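Local coordinates for hypothetical protein TM1553 (Thermotoga maritima, PDB 1VRM), which belongs to the ApbE family and probably acts as a flavin transferase that moves FMN from FAD onto target proteins, at residues A229-S233 against A275-T280; L88-A92 against I160-I165. All blocks are in the same frame, centred on the assembly; numbering follows the deposited sequence. Where two conformers were deposited one is given.

Contact 1: residues A229-S233 against A275-T280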
ATOM      1  N   ALA A 229      -9.792   8.622  -0.239  1.00  5.15           N
ATOM      2  CA  ALA A 229      -9.035   7.654  -0.961  1.00  7.66           C
ATOM      3  C   ALA A 229      -9.641   6.269  -0.840  1.00  6.37           C
ATOM      4  O   ALA A 229     -10.421   5.985   0.057  1.00  5.54           O
ATOM      5  CB  ALA A 229      -7.558   7.614  -0.376  1.00  5.47           C
ATOM      6  N   VAL A 230      -9.266   5.408  -1.784  1.00  5.25           N
ATOM      7  CA  VAL A 230      -9.657   4.013  -1.731  1.00  3.94           C
ATOM      8  C   VAL A 230      -8.421   3.186  -2.102  1.00  5.65           C
ATOM      9  O   VAL A 230      -7.648   3.567  -2.984  1.00  6.68           O
ATOM     10  CB  VAL A 230     -10.882   3.693  -2.603  1.00  7.96           C
ATOM     11  CG1 VAL A 230     -10.696   4.009  -4.080  1.00 10.78           C
ATOM     12  CG2 VAL A 230     -11.275   2.226  -2.418  1.00  8.05           C
ATOM     13  N   ALA A 231      -8.232   2.067  -1.425  1.00  5.44           N
ATOM     14  CA  ALA A 231      -7.090   1.179  -1.716  1.00  6.05           C
ATOM     15  C   ALA A 231      -7.593  -0.264  -1.620  1.00  6.98           C
ATOM     16  O   ALA A 231      -8.375  -0.588  -0.719  1.00  6.55           O
ATOM     17  CB  ALA A 231      -5.949   1.424  -0.733  1.00  9.08           C
ATOM     18  N   THR A 232      -7.046  -1.148  -2.451  1.00  6.80           N
ATOM     19  CA  THR A 232      -7.397  -2.535  -2.459  1.00  9.15           C
ATOM     20  C   THR A 232      -6.123  -3.382  -2.332  1.00 11.76           C
ATOM     21  O   THR A 232      -5.107  -3.104  -3.007  1.00 12.00           O
ATOM     22  CB  THR A 232      -8.211  -2.871  -3.732  1.00 11.88           C
ATOM     23  OG1 THR A 232      -9.462  -2.167  -3.695  1.00 12.72           O
ATOM     24  CG2 THR A 232      -8.478  -4.379  -3.824  1.00 13.59           C
ATOM     25  N   SER A 233      -6.156  -4.388  -1.451  1.00  7.89           N
ATOM     26  CA  SER A 233      -5.115  -5.425  -1.425  1.00  8.30           C
ATOM     27  C   SER A 233      -5.790  -6.696  -1.900  1.00  8.23           C
ATOM     28  O   SER A 233      -6.858  -7.045  -1.459  1.00  7.43           O
ATOM     29  CB  SER A 233      -4.558  -5.659  -0.031  1.00 11.62           C
ATOM     30  OG  SER A 233      -3.787  -4.559   0.377  1.00 16.16           O
ATOM     31  N   ALA A 275      -5.437   4.059   3.882  1.00  6.13           N
ATOM     32  CA  ALA A 275      -6.178   3.075   3.136  1.00  8.21           C
ATOM     33  C   ALA A 275      -5.238   1.961   2.686  1.00  8.76           C
ATOM     34  O   ALA A 275      -5.603   0.788   2.715  1.00  7.78           O
ATOM     35  CB  ALA A 275      -6.870   3.716   1.918  1.00  8.90           C
ATOM     36  N   ASP A 276      -4.023   2.325   2.247  1.00  8.16           N
ATOM     37  CA  ASP A 276      -3.041   1.344   1.751  1.00  6.24           C
ATOM     38  C   ASP A 276      -2.570   0.429   2.910  1.00  5.53           C
ATOM     39  O   ASP A 276      -2.638  -0.792   2.797  1.00  8.09           O
ATOM     40  CB  ASP A 276      -1.855   2.093   1.100  1.00  7.86           C
ATOM     41  CG  ASP A 276      -0.973   1.224   0.259  1.00 11.83           C
ATOM     42  OD1 ASP A 276      -1.357   0.094  -0.039  1.00 10.58           O
ATOM     43  OD2 ASP A 276       0.140   1.738  -0.108  1.00 10.23           O
ATOM     44  N   ALA A 277      -2.108   1.018   4.035  1.00  4.77           N
ATOM     45  CA  ALA A 277      -1.605   0.210   5.155  1.00  6.26           C
ATOM     46  C   ALA A 277      -2.698  -0.699   5.710  1.00  5.15           C
ATOM     47  O   ALA A 277      -2.471  -1.865   6.018  1.00  8.03           O
ATOM     48  CB  ALA A 277      -1.045   1.038   6.265  1.00  7.25           C
ATOM     49  N   LEU A 278      -3.902  -0.141   5.880  1.00  6.54           N
ATOM     50  CA  LEU A 278      -4.964  -0.902   6.484  1.00  6.65           C
ATOM     51  C   LEU A 278      -5.590  -1.915   5.535  1.00  5.72           C
ATOM     52  O   LEU A 278      -6.100  -2.933   5.983  1.00  7.56           O
ATOM     53  CB  LEU A 278      -6.000   0.010   7.127  1.00  5.99           C
ATOM     54  CG  LEU A 278      -5.476   0.841   8.297  1.00  9.39           C
ATOM     55  CD1 LEU A 278      -6.602   1.628   8.950  1.00 12.90           C
ATOM     56  CD2 LEU A 278      -4.786   0.011   9.346  1.00 11.04           C
ATOM     57  N   SER A 279      -5.428  -1.740   4.235  1.00  4.61           N
ATOM     58  CA  SER A 279      -5.969  -2.749   3.315  1.00  5.46           C
ATOM     59  C   SER A 279      -5.086  -4.011   3.440  1.00  8.84           C
ATOM     60  O   SER A 279      -5.593  -5.109   3.410  1.00  7.92           O
ATOM     61  CB  SER A 279      -6.077  -2.265   1.883  1.00  9.27           C
ATOM     62  OG  SER A 279      -4.804  -2.057   1.305  1.00 10.54           O
ATOM     63  N   THR A 280      -3.768  -3.812   3.617  1.00  6.67           N
ATOM     64  CA  THR A 280      -2.859  -4.921   3.834  1.00  6.28           C
ATOM     65  C   THR A 280      -3.196  -5.617   5.144  1.00  5.92           C
ATOM     66  O   THR A 280      -3.329  -6.826   5.210  1.00  8.03           O
ATOM     67  CB  THR A 280      -1.398  -4.384   3.827  1.00 10.74           C
ATOM     68  OG1 THR A 280      -1.123  -3.805   2.528  1.00 12.29           O
ATOM     69  CG2 THR A 280      -0.393  -5.476   4.135  1.00 13.63           C
TER
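Ser279 OG donates to Asp276 O at 2.9 Å, meeting the carbonyl at a C=O...donor angle of 121° and tilted from its plane. It also hydrogen-bonds to an unidentified ligand, which Ser233 OG holds too. Ser279 OG lies 2.9 Å from Ser233 OG. The contact is a helix-on-sheet packing: helix 272-296 lies on strand 229-234 of the antiparallel sheet. The two short segments run in nearly the same direction, 30° apart, with their axes 7.2 Å apart. The small side chains of Ala231, Ala275 and Ser279 are consistent with this closeness. Ser279 OG sits between the backbone N and the carbonyl carbon (chi1 68°), a position from which it can turn back to the carbonyl of Asp276. With an alanine in place of Ser279, Asp276 O would probably lose a donor, the ligand a hydrogen-bonding partner, and Ser233 OG its near polar neighbour. CB of Asp276 points away from the strand, and OD2 accepts from Gly168 N. Further back along the strand the chemistry becomes apolar. There Ala231 CB meets Ala275 CB at 3.6 Å and sits 3.5 Å from Ala275 O.

Contact 2: residues L88-A92 against I160-I165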
ATOM      1  N   LEU A  88       8.407   8.495   7.334  1.00  5.81           N
ATOM      2  CA  LEU A  88       7.688   7.368   6.711  1.00  7.30           C
ATOM      3  C   LEU A  88       7.902   6.048   7.439  1.00  7.17           C
ATOM      4  O   LEU A  88       6.980   5.285   7.664  1.00  6.86           O
ATOM      5  CB  LEU A  88       8.058   7.244   5.221  1.00  8.61           C
ATOM      6  CG  LEU A  88       7.357   6.154   4.444  1.00 11.48           C
ATOM      7  CD1 LEU A  88       5.847   6.246   4.536  1.00 11.33           C
ATOM      8  CD2 LEU A  88       7.841   6.294   3.012  1.00 10.11           C
ATOM      9  N   ILE A  89       9.139   5.784   7.795  1.00  5.75           N
ATOM     10  CA  ILE A  89       9.410   4.572   8.580  1.00  7.30           C
ATOM     11  C   ILE A  89       8.697   4.597   9.919  1.00  8.16           C
ATOM     12  O   ILE A  89       8.045   3.615  10.285  1.00  7.39           O
ATOM     13  CB  ILE A  89      10.930   4.324   8.705  1.00  6.69           C
ATOM     14  CG1 ILE A  89      11.486   4.093   7.303  1.00  8.01           C
ATOM     15  CG2 ILE A  89      11.265   3.147   9.611  1.00  9.25           C
ATOM     16  CD1 ILE A  89      13.006   3.941   7.222  1.00 11.29           C
ATOM     17  N   LYS A  90       8.737   5.738  10.609  1.00  7.39           N
ATOM     18  CA  LYS A  90       7.972   5.887  11.880  1.00 10.23           C
ATOM     19  C   LYS A  90       6.492   5.607  11.674  1.00  8.73           C
ATOM     20  O   LYS A  90       5.867   4.883  12.453  1.00  9.53           O
ATOM     21  CB  LYS A  90       8.124   7.301  12.454  0.50 11.51           C
ATOM     22  CG  LYS A  90       8.240   7.340  13.970  0.50 18.33           C
ATOM     23  CD  LYS A  90       9.652   7.095  14.431  0.50 16.21           C
ATOM     24  CE  LYS A  90       9.956   7.734  15.772  0.50 20.52           C
ATOM     25  NZ  LYS A  90      10.183   9.210  15.732  0.50 14.47           N
ATOM     26  N   ALA A  91       5.936   6.159  10.603  1.00  8.28           N
ATOM     27  CA  ALA A  91       4.517   5.947  10.305  1.00  9.22           C
ATOM     28  C   ALA A  91       4.204   4.472  10.032  1.00  7.43           C
ATOM     29  O   ALA A  91       3.222   3.935  10.502  1.00  8.91           O
ATOM     30  CB  ALA A  91       4.071   6.806   9.182  1.00 10.13           C
ATOM     31  N   ALA A  92       5.075   3.806   9.281  1.00  6.43           N
ATOM     32  CA  ALA A  92       4.868   2.411   8.964  1.00  7.16           C
ATOM     33  C   ALA A  92       4.919   1.586  10.246  1.00  8.42           C
ATOM     34  O   ALA A  92       4.104   0.702  10.477  1.00  7.90           O
ATOM     35  CB  ALA A  92       5.929   1.937   7.952  1.00  8.75           C
ATOM     36  N   ILE A 160      13.489  -3.851   6.136  1.00  5.28           N
ATOM     37  CA  ILE A 160      12.269  -3.035   5.949  1.00  5.91           C
ATOM     38  C   ILE A 160      11.848  -3.156   4.493  1.00  5.37           C
ATOM     39  O   ILE A 160      12.676  -3.063   3.578  1.00  7.48           O
ATOM     40  CB  ILE A 160      12.588  -1.565   6.275  1.00  7.83           C
ATOM     41  CG1 ILE A 160      12.921  -1.422   7.783  1.00  7.77           C
ATOM     42  CG2 ILE A 160      11.499  -0.666   5.797  1.00  9.40           C
ATOM     43  CD1 ILE A 160      13.548  -0.111   8.182  1.00 10.65           C
ATOM     44  N   ASP A 161      10.563  -3.340   4.258  1.00  7.64           N
ATOM     45  CA  ASP A 161       9.988  -3.251   2.916  1.00  8.37           C
ATOM     46  C   ASP A 161       8.725  -2.389   3.059  1.00  9.48           C
ATOM     47  O   ASP A 161       7.862  -2.698   3.886  1.00 10.43           O
ATOM     48  CB  ASP A 161       9.594  -4.597   2.301  1.00  9.55           C
ATOM     49  CG  ASP A 161       9.016  -4.393   0.869  1.00 20.81           C
ATOM     50  OD1 ASP A 161       9.793  -4.319  -0.118  1.00 25.33           O
ATOM     51  OD2 ASP A 161       7.786  -4.230   0.741  1.00 24.87           O
ATOM     52  N   LEU A 162       8.658  -1.315   2.267  1.00  7.65           N
ATOM     53  CA  LEU A 162       7.568  -0.317   2.372  1.00  7.69           C
ATOM     54  C   LEU A 162       6.505  -0.499   1.279  1.00 10.05           C
ATOM     55  O   LEU A 162       5.657   0.385   1.090  1.00 10.59           O
ATOM     56  CB  LEU A 162       8.137   1.118   2.342  1.00  9.61           C
ATOM     57  CG  LEU A 162       9.037   1.489   3.525  1.00  7.68           C
ATOM     58  CD1 LEU A 162       9.521   2.909   3.550  1.00 11.56           C
ATOM     59  CD2 LEU A 162       8.320   1.213   4.865  1.00  8.49           C
ATOM     60  N   GLY A 163       6.484  -1.649   0.607  1.00  9.20           N
ATOM     61  CA  GLY A 163       5.583  -1.834  -0.501  1.00 12.24           C
ATOM     62  C   GLY A 163       4.113  -1.795  -0.061  1.00 13.74           C
ATOM     63  O   GLY A 163       3.224  -1.556  -0.897  1.00 14.70           O
ATOM     64  N   GLY A 164       3.834  -2.030   1.228  1.00  8.34           N
ATOM     65  CA  GLY A 164       2.459  -2.055   1.719  1.00  8.55           C
ATOM     66  C   GLY A 164       1.905  -0.676   2.053  1.00  8.40           C
ATOM     67  O   GLY A 164       0.725  -0.556   2.367  1.00  9.74           O
ATOM     68  N   ILE A 165       2.748   0.364   1.983  1.00  6.07           N
ATOM     69  CA  ILE A 165       2.353   1.720   2.336  1.00  6.21           C
ATOM     70  C   ILE A 165       2.818   2.782   1.325  1.00  6.22           C
ATOM     71  O   ILE A 165       2.312   3.912   1.314  1.00  8.33           O
ATOM     72  CB  ILE A 165       2.819   2.047   3.825  1.00  7.78           C
ATOM     73  CG1 ILE A 165       2.134   3.274   4.386  1.00  9.52           C
ATOM     74  CG2 ILE A 165       4.360   2.098   3.923  1.00  8.85           C
ATOM     75  CD1 ILE A 165       2.427   3.518   5.854  1.00 12.97           C
TER
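Leu88 and Leu162 reach toward each other tip to tip, and this is the tight part of the contact. Leu88 CD2 touches Leu162 CD1 at 3.8 Å. Leu162 spreads its two methyls over the helix: CD1 goes to Leu88, while Leu162 CD2 meets Ala92 CB at 4.0 Å. Its CG is anti to the carbonyl carbon (chi1 -64°), and that sends the fork toward the helix. Phe59 also touches both leucines. Next to them Ile89 and Ile160 cross at about a right angle, with Ile89 CD1 and Ile160 CD1 4.2 Å apart. Ile89 packs further on Val143 and Phe145 of strand 143-146.

The contact joins helix 83-98 to the loop that leads from strand 151-154 into helix 166-181. Ile165 holds the N-cap position of that second helix. Its side chain packs more loosely than Leu162 does: Ile165 CG2 is 4.4 Å from Leu88 CD1, and Ile165 CD1 lies 4.1 Å from Ala92 CA. The far side of the loop is polar and more open. Gly163 is exposed there, and Asp161 makes an Asx turn. Gly163 N donates to Asp161 OD2 at 2.9 Å, with an N-H...acceptor angle of 153°, and comes in from above the carboxylate plane. The same OD2 hydrogen-bonds to an unidentified ligand.

How the contacts relate
Both contacts are buried, and contact 1 lies nearer the centre of the chain. The centres of contact 1 and contact 2 are about 13 Å apart. They share no helix or strand, but they touch. Asp276 OD2 of contact 1 comes within 3.2 Å of Ile165 C in contact 2, and Ala277 packs on Ile165. Phe95 of helix 83-98 touches Ala277 and Leu278, so the two helices also meet. The chemistry differs. Contact 1 sets a helix against the sheet through small residues and hydroxyls. Contact 2 sets a helix against a loop through branched aliphatic side chains. Each contact has polar side chains bonded to an unidentified ligand, which may mark a pocket at this part of the fold.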